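Local coordinates for protein type II secretion ATPase XpsE (Xanthomonas campestris, PDB 2D28) that belongs to the ATPases of bacterial type II secretion systems, the model being its N-terminal domain, a helical part joined to a small alpha/beta part, at residues S87-V99 with R137-G149. The protein carries 1 engineered substitution. Residues are numbered along the deposited sequence; the frame is centred on the assembly and turned at random.
Sequences SLRFLKQFHLCPV and RSEIDDLIERWYG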
# COMPACT_ATOMS: atom_id res chain seq x y z
N SER A 87 -13.72 -6.40 -6.21
CA SER A 87 -14.94 -5.83 -5.69
C SER A 87 -14.56 -4.55 -4.97
O SER A 87 -13.39 -4.34 -4.57
CB SER A 87 -15.63 -6.76 -4.69
OG SER A 87 -14.78 -7.07 -3.63
N LEU A 88 -15.56 -3.69 -4.80
CA LEU A 88 -15.35 -2.47 -4.01
C LEU A 88 -14.85 -2.81 -2.63
O LEU A 88 -13.92 -2.21 -2.14
CB LEU A 88 -16.61 -1.61 -3.98
CG LEU A 88 -16.53 -0.35 -3.10
CD1 LEU A 88 -15.43 0.62 -3.63
CD2 LEU A 88 -17.88 0.33 -3.03
N ARG A 89 -15.44 -3.87 -2.03
CA ARG A 89 -15.04 -4.32 -0.72
C ARG A 89 -13.55 -4.70 -0.66
O ARG A 89 -12.89 -4.37 0.26
CB ARG A 89 -15.86 -5.57 -0.30
CG ARG A 89 -15.63 -6.02 1.15
CD ARG A 89 -15.85 -7.50 1.37
NE ARG A 89 -14.90 -8.24 0.55
CZ ARG A 89 -13.67 -8.55 0.91
NH1 ARG A 89 -13.23 -8.25 2.12
NH2 ARG A 89 -12.86 -9.18 0.03
N PHE A 90 -13.08 -5.48 -1.61
CA PHE A 90 -11.69 -5.88 -1.72
C PHE A 90 -10.78 -4.63 -1.72
O PHE A 90 -9.81 -4.56 -1.01
CB PHE A 90 -11.48 -6.68 -3.04
CG PHE A 90 -10.11 -7.18 -3.22
CD1 PHE A 90 -9.77 -8.52 -2.91
CD2 PHE A 90 -9.11 -6.35 -3.72
CE1 PHE A 90 -8.47 -8.99 -3.07
CE2 PHE A 90 -7.76 -6.81 -3.86
CZ PHE A 90 -7.45 -8.13 -3.51
N LEU A 91 -11.08 -3.68 -2.58
CA LEU A 91 -10.32 -2.40 -2.57
C LEU A 91 -10.19 -1.77 -1.19
O LEU A 91 -9.07 -1.39 -0.75
CB LEU A 91 -10.94 -1.40 -3.55
CG LEU A 91 -11.09 -1.87 -4.99
CD1 LEU A 91 -11.63 -0.69 -5.82
CD2 LEU A 91 -9.85 -2.46 -5.59
N LYS A 92 -11.33 -1.70 -0.48
CA LYS A 92 -11.35 -1.14 0.86
C LYS A 92 -10.61 -1.98 1.86
O LYS A 92 -9.84 -1.43 2.67
CB LYS A 92 -12.77 -0.80 1.34
CG LYS A 92 -13.48 0.17 0.52
CD LYS A 92 -14.96 0.41 1.06
CE LYS A 92 -15.64 1.30 0.14
NZ LYS A 92 -16.18 2.54 0.80
N GLN A 93 -10.78 -3.30 1.85
CA GLN A 93 -10.06 -4.13 2.77
C GLN A 93 -8.56 -4.06 2.58
O GLN A 93 -7.80 -4.09 3.56
CB GLN A 93 -10.47 -5.63 2.59
CG GLN A 93 -9.72 -6.51 3.46
CD GLN A 93 -9.80 -8.00 3.08
OE1 GLN A 93 -10.65 -8.41 2.30
NE2 GLN A 93 -8.92 -8.79 3.65
N PHE A 94 -8.11 -4.06 1.32
CA PHE A 94 -6.64 -4.13 1.08
C PHE A 94 -5.99 -2.74 0.93
O PHE A 94 -4.70 -2.64 0.86
CB PHE A 94 -6.40 -5.04 -0.13
CG PHE A 94 -6.59 -6.51 0.21
CD1 PHE A 94 -5.59 -7.23 0.93
CD2 PHE A 94 -7.77 -7.13 -0.08
CE1 PHE A 94 -5.81 -8.57 1.26
CE2 PHE A 94 -8.00 -8.48 0.31
CZ PHE A 94 -7.00 -9.18 0.96
N HIS A 95 -6.84 -1.71 0.84
CA HIS A 95 -6.44 -0.29 0.67
C HIS A 95 -5.60 -0.16 -0.57
O HIS A 95 -4.40 0.18 -0.51
CB HIS A 95 -5.65 0.24 1.88
CG HIS A 95 -6.35 0.05 3.19
ND1 HIS A 95 -7.31 0.92 3.66
CD2 HIS A 95 -6.35 -1.01 4.04
CE1 HIS A 95 -7.81 0.44 4.80
NE2 HIS A 95 -7.23 -0.72 5.05
N LEU A 96 -6.17 -0.51 -1.72
CA LEU A 96 -5.44 -0.33 -2.97
C LEU A 96 -6.55 -0.05 -4.02
O LEU A 96 -7.74 -0.28 -3.76
CB LEU A 96 -4.70 -1.59 -3.32
CG LEU A 96 -5.36 -2.94 -3.20
CD1 LEU A 96 -6.22 -3.24 -4.42
CD2 LEU A 96 -4.32 -4.07 -3.10
N CYS A 97 -6.17 0.51 -5.14
CA CYS A 97 -7.12 1.08 -6.10
C CYS A 97 -6.56 1.17 -7.52
O CYS A 97 -5.52 1.77 -7.71
CB CYS A 97 -7.52 2.49 -5.64
SG CYS A 97 -9.00 3.07 -6.59
N PRO A 98 -7.18 0.55 -8.51
CA PRO A 98 -6.74 0.75 -9.87
C PRO A 98 -6.96 2.22 -10.27
O PRO A 98 -8.08 2.77 -10.04
CB PRO A 98 -7.64 -0.19 -10.66
CG PRO A 98 -8.08 -1.16 -9.66
CD PRO A 98 -8.35 -0.34 -8.44
N VAL A 99 -5.95 2.83 -10.86
CA VAL A 99 -6.03 4.27 -11.24
C VAL A 99 -5.82 4.59 -12.71
O VAL A 99 -5.95 5.77 -13.12
CB VAL A 99 -5.14 5.18 -10.37
CG1 VAL A 99 -5.62 5.12 -8.96
CG2 VAL A 99 -3.65 4.79 -10.42
N ARG A 137 -2.28 5.69 2.88
CA ARG A 137 -3.43 4.85 3.13
C ARG A 137 -4.74 5.63 3.01
O ARG A 137 -5.69 5.19 2.35
CB ARG A 137 -3.30 4.21 4.50
CG ARG A 137 -4.35 3.04 4.77
CD ARG A 137 -4.18 2.36 6.15
NE ARG A 137 -2.78 1.98 6.25
CZ ARG A 137 -2.25 0.92 5.67
NH1 ARG A 137 -0.95 0.81 5.69
NH2 ARG A 137 -3.01 -0.02 5.10
N SER A 138 -4.84 6.76 3.70
CA SER A 138 -6.11 7.46 3.77
C SER A 138 -6.41 8.13 2.48
O SER A 138 -7.59 8.41 2.15
CB SER A 138 -6.05 8.52 4.89
OG SER A 138 -5.98 7.77 6.11
N GLU A 139 -5.36 8.51 1.73
CA GLU A 139 -5.57 9.10 0.42
C GLU A 139 -6.17 8.10 -0.57
O GLU A 139 -7.01 8.46 -1.40
CB GLU A 139 -4.26 9.68 -0.14
CG GLU A 139 -3.79 10.86 0.70
CD GLU A 139 -2.48 11.48 0.20
OE1 GLU A 139 -2.09 11.24 -0.93
OE2 GLU A 139 -1.92 12.22 1.00
N ILE A 140 -5.67 6.88 -0.53
CA ILE A 140 -6.24 5.76 -1.30
C ILE A 140 -7.69 5.52 -0.87
O ILE A 140 -8.58 5.39 -1.73
CB ILE A 140 -5.39 4.49 -1.12
CG1 ILE A 140 -4.01 4.70 -1.71
CG2 ILE A 140 -6.08 3.28 -1.75
CD1 ILE A 140 -3.06 3.59 -1.52
N ASP A 141 -7.93 5.44 0.44
CA ASP A 141 -9.32 5.22 0.92
C ASP A 141 -10.29 6.28 0.42
O ASP A 141 -11.37 5.96 -0.04
CB ASP A 141 -9.34 5.21 2.42
CG ASP A 141 -8.64 4.02 2.96
OD1 ASP A 141 -8.36 3.02 2.24
OD2 ASP A 141 -8.30 4.02 4.13
N ASP A 142 -9.83 7.53 0.45
CA ASP A 142 -10.61 8.68 0.03
C ASP A 142 -10.95 8.58 -1.44
O ASP A 142 -12.09 8.75 -1.85
CB ASP A 142 -9.82 9.97 0.29
CG ASP A 142 -9.84 10.42 1.74
OD1 ASP A 142 -10.49 9.82 2.61
OD2 ASP A 142 -9.16 11.36 2.10
N LEU A 143 -9.96 8.24 -2.27
CA LEU A 143 -10.18 8.09 -3.70
C LEU A 143 -11.16 6.94 -3.97
O LEU A 143 -12.06 7.06 -4.86
CB LEU A 143 -8.89 7.80 -4.48
CG LEU A 143 -9.09 7.69 -5.98
CD1 LEU A 143 -9.18 9.07 -6.54
CD2 LEU A 143 -7.99 6.92 -6.61
N ILE A 144 -10.98 5.81 -3.27
CA ILE A 144 -11.88 4.67 -3.50
C ILE A 144 -13.33 5.17 -3.31
O ILE A 144 -14.15 4.90 -4.18
CB ILE A 144 -11.61 3.50 -2.59
CG1 ILE A 144 -10.26 2.83 -2.93
CG2 ILE A 144 -12.80 2.45 -2.68
CD1 ILE A 144 -9.66 2.00 -1.80
N GLU A 145 -13.61 5.88 -2.23
CA GLU A 145 -14.96 6.32 -1.91
C GLU A 145 -15.49 7.38 -2.89
O GLU A 145 -16.69 7.36 -3.26
CB GLU A 145 -15.05 6.91 -0.51
CG GLU A 145 -16.48 7.19 -0.01
CD GLU A 145 -17.39 5.99 -0.23
OE1 GLU A 145 -17.11 4.93 0.36
OE2 GLU A 145 -18.34 6.08 -1.06
N ARG A 146 -14.64 8.33 -3.23
CA ARG A 146 -14.96 9.38 -4.16
C ARG A 146 -15.27 8.82 -5.52
O ARG A 146 -16.27 9.18 -6.16
CB ARG A 146 -13.77 10.34 -4.23
CG ARG A 146 -13.84 11.36 -5.30
CD ARG A 146 -12.94 12.51 -4.98
NE ARG A 146 -11.76 12.50 -5.81
CZ ARG A 146 -10.50 12.33 -5.43
NH1 ARG A 146 -10.15 12.09 -4.14
NH2 ARG A 146 -9.56 12.41 -6.38
N TRP A 147 -14.46 7.88 -5.96
CA TRP A 147 -14.66 7.31 -7.25
C TRP A 147 -15.81 6.29 -7.23
O TRP A 147 -16.45 6.10 -8.29
CB TRP A 147 -13.39 6.66 -7.76
CG TRP A 147 -12.44 7.58 -8.38
CD1 TRP A 147 -12.49 8.97 -8.40
CD2 TRP A 147 -11.29 7.22 -9.12
NE1 TRP A 147 -11.44 9.46 -9.13
CE2 TRP A 147 -10.68 8.40 -9.58
CE3 TRP A 147 -10.70 5.99 -9.47
CZ2 TRP A 147 -9.51 8.39 -10.34
CZ3 TRP A 147 -9.58 5.97 -10.23
CH2 TRP A 147 -8.98 7.17 -10.66
N TYR A 148 -16.07 5.66 -6.07
CA TYR A 148 -17.10 4.59 -5.94
C TYR A 148 -17.93 4.71 -4.68
O TYR A 148 -17.68 5.58 -3.85
CB TYR A 148 -16.50 3.20 -6.10
CG TYR A 148 -15.48 3.08 -7.22
CD1 TYR A 148 -15.86 3.18 -8.52
CD2 TYR A 148 -14.12 2.83 -6.99
CE1 TYR A 148 -14.93 3.07 -9.57
CE2 TYR A 148 -13.19 2.75 -8.02
CZ TYR A 148 -13.61 2.86 -9.32
OH TYR A 148 -12.80 2.78 -10.43
N GLY A 149 -18.97 3.92 -4.53
CA GLY A 149 -19.91 4.11 -3.42
C GLY A 149 -20.48 5.51 -3.17
O GLY A 149 -21.04 6.20 -4.07
O HOH W 1 -10.54 1.84 -9.97
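Ile144 packs against Leu88, Leu91 and Cys97 where helix 88-94 turns into strand 96-99. With CG1 beside the backbone N (chi1 -69°), Ile144 directs CG1 and CD1 at Cys97 and the helix-strand junction and leaves CG2 to Leu88 and Lys92. CG2 meets Leu88 CD1 at 3.3 Å, tighter than usual for two carbons, while CD1 touches the carbonyl oxygens of Leu91 and Leu96, 3.6 Å from each. Cys97 CB rests on Ile144 CG1 at 3.9 Å, and its sulfur sits near Leu143 CD2, oblique to the Trp147 ring and at the edge of the Tyr148 ring. Farther along the strand Val99 CG1 touches Leu143 CD2 at 3.8 Å, and Pro98 O lies at the edge of the indole, 3.5 Å from Trp147 CZ3.

Polar contacts add to this apolar packing. His95, just past the helix end at positive phi, gives ND1-H to the syn lone pair of Asp141 OD1 (2.7 Å, 166°). The imidazole is sandwiched between Lys92 O over one face and the aliphatic part of Arg137 over the other; the guanidinium itself pairs with Asp112. Lys92 NZ makes a salt bridge to Glu145 OE1 at 2.6 Å. One water bridges Pro98 O and Tyr148 OH.

Helices 88-94 and 137-147 run nearly antiparallel (164°); helix 137-147 also packs on the three-stranded sheet, touching strand 96-102 and Trp109, within the alpha/beta MshEN domain.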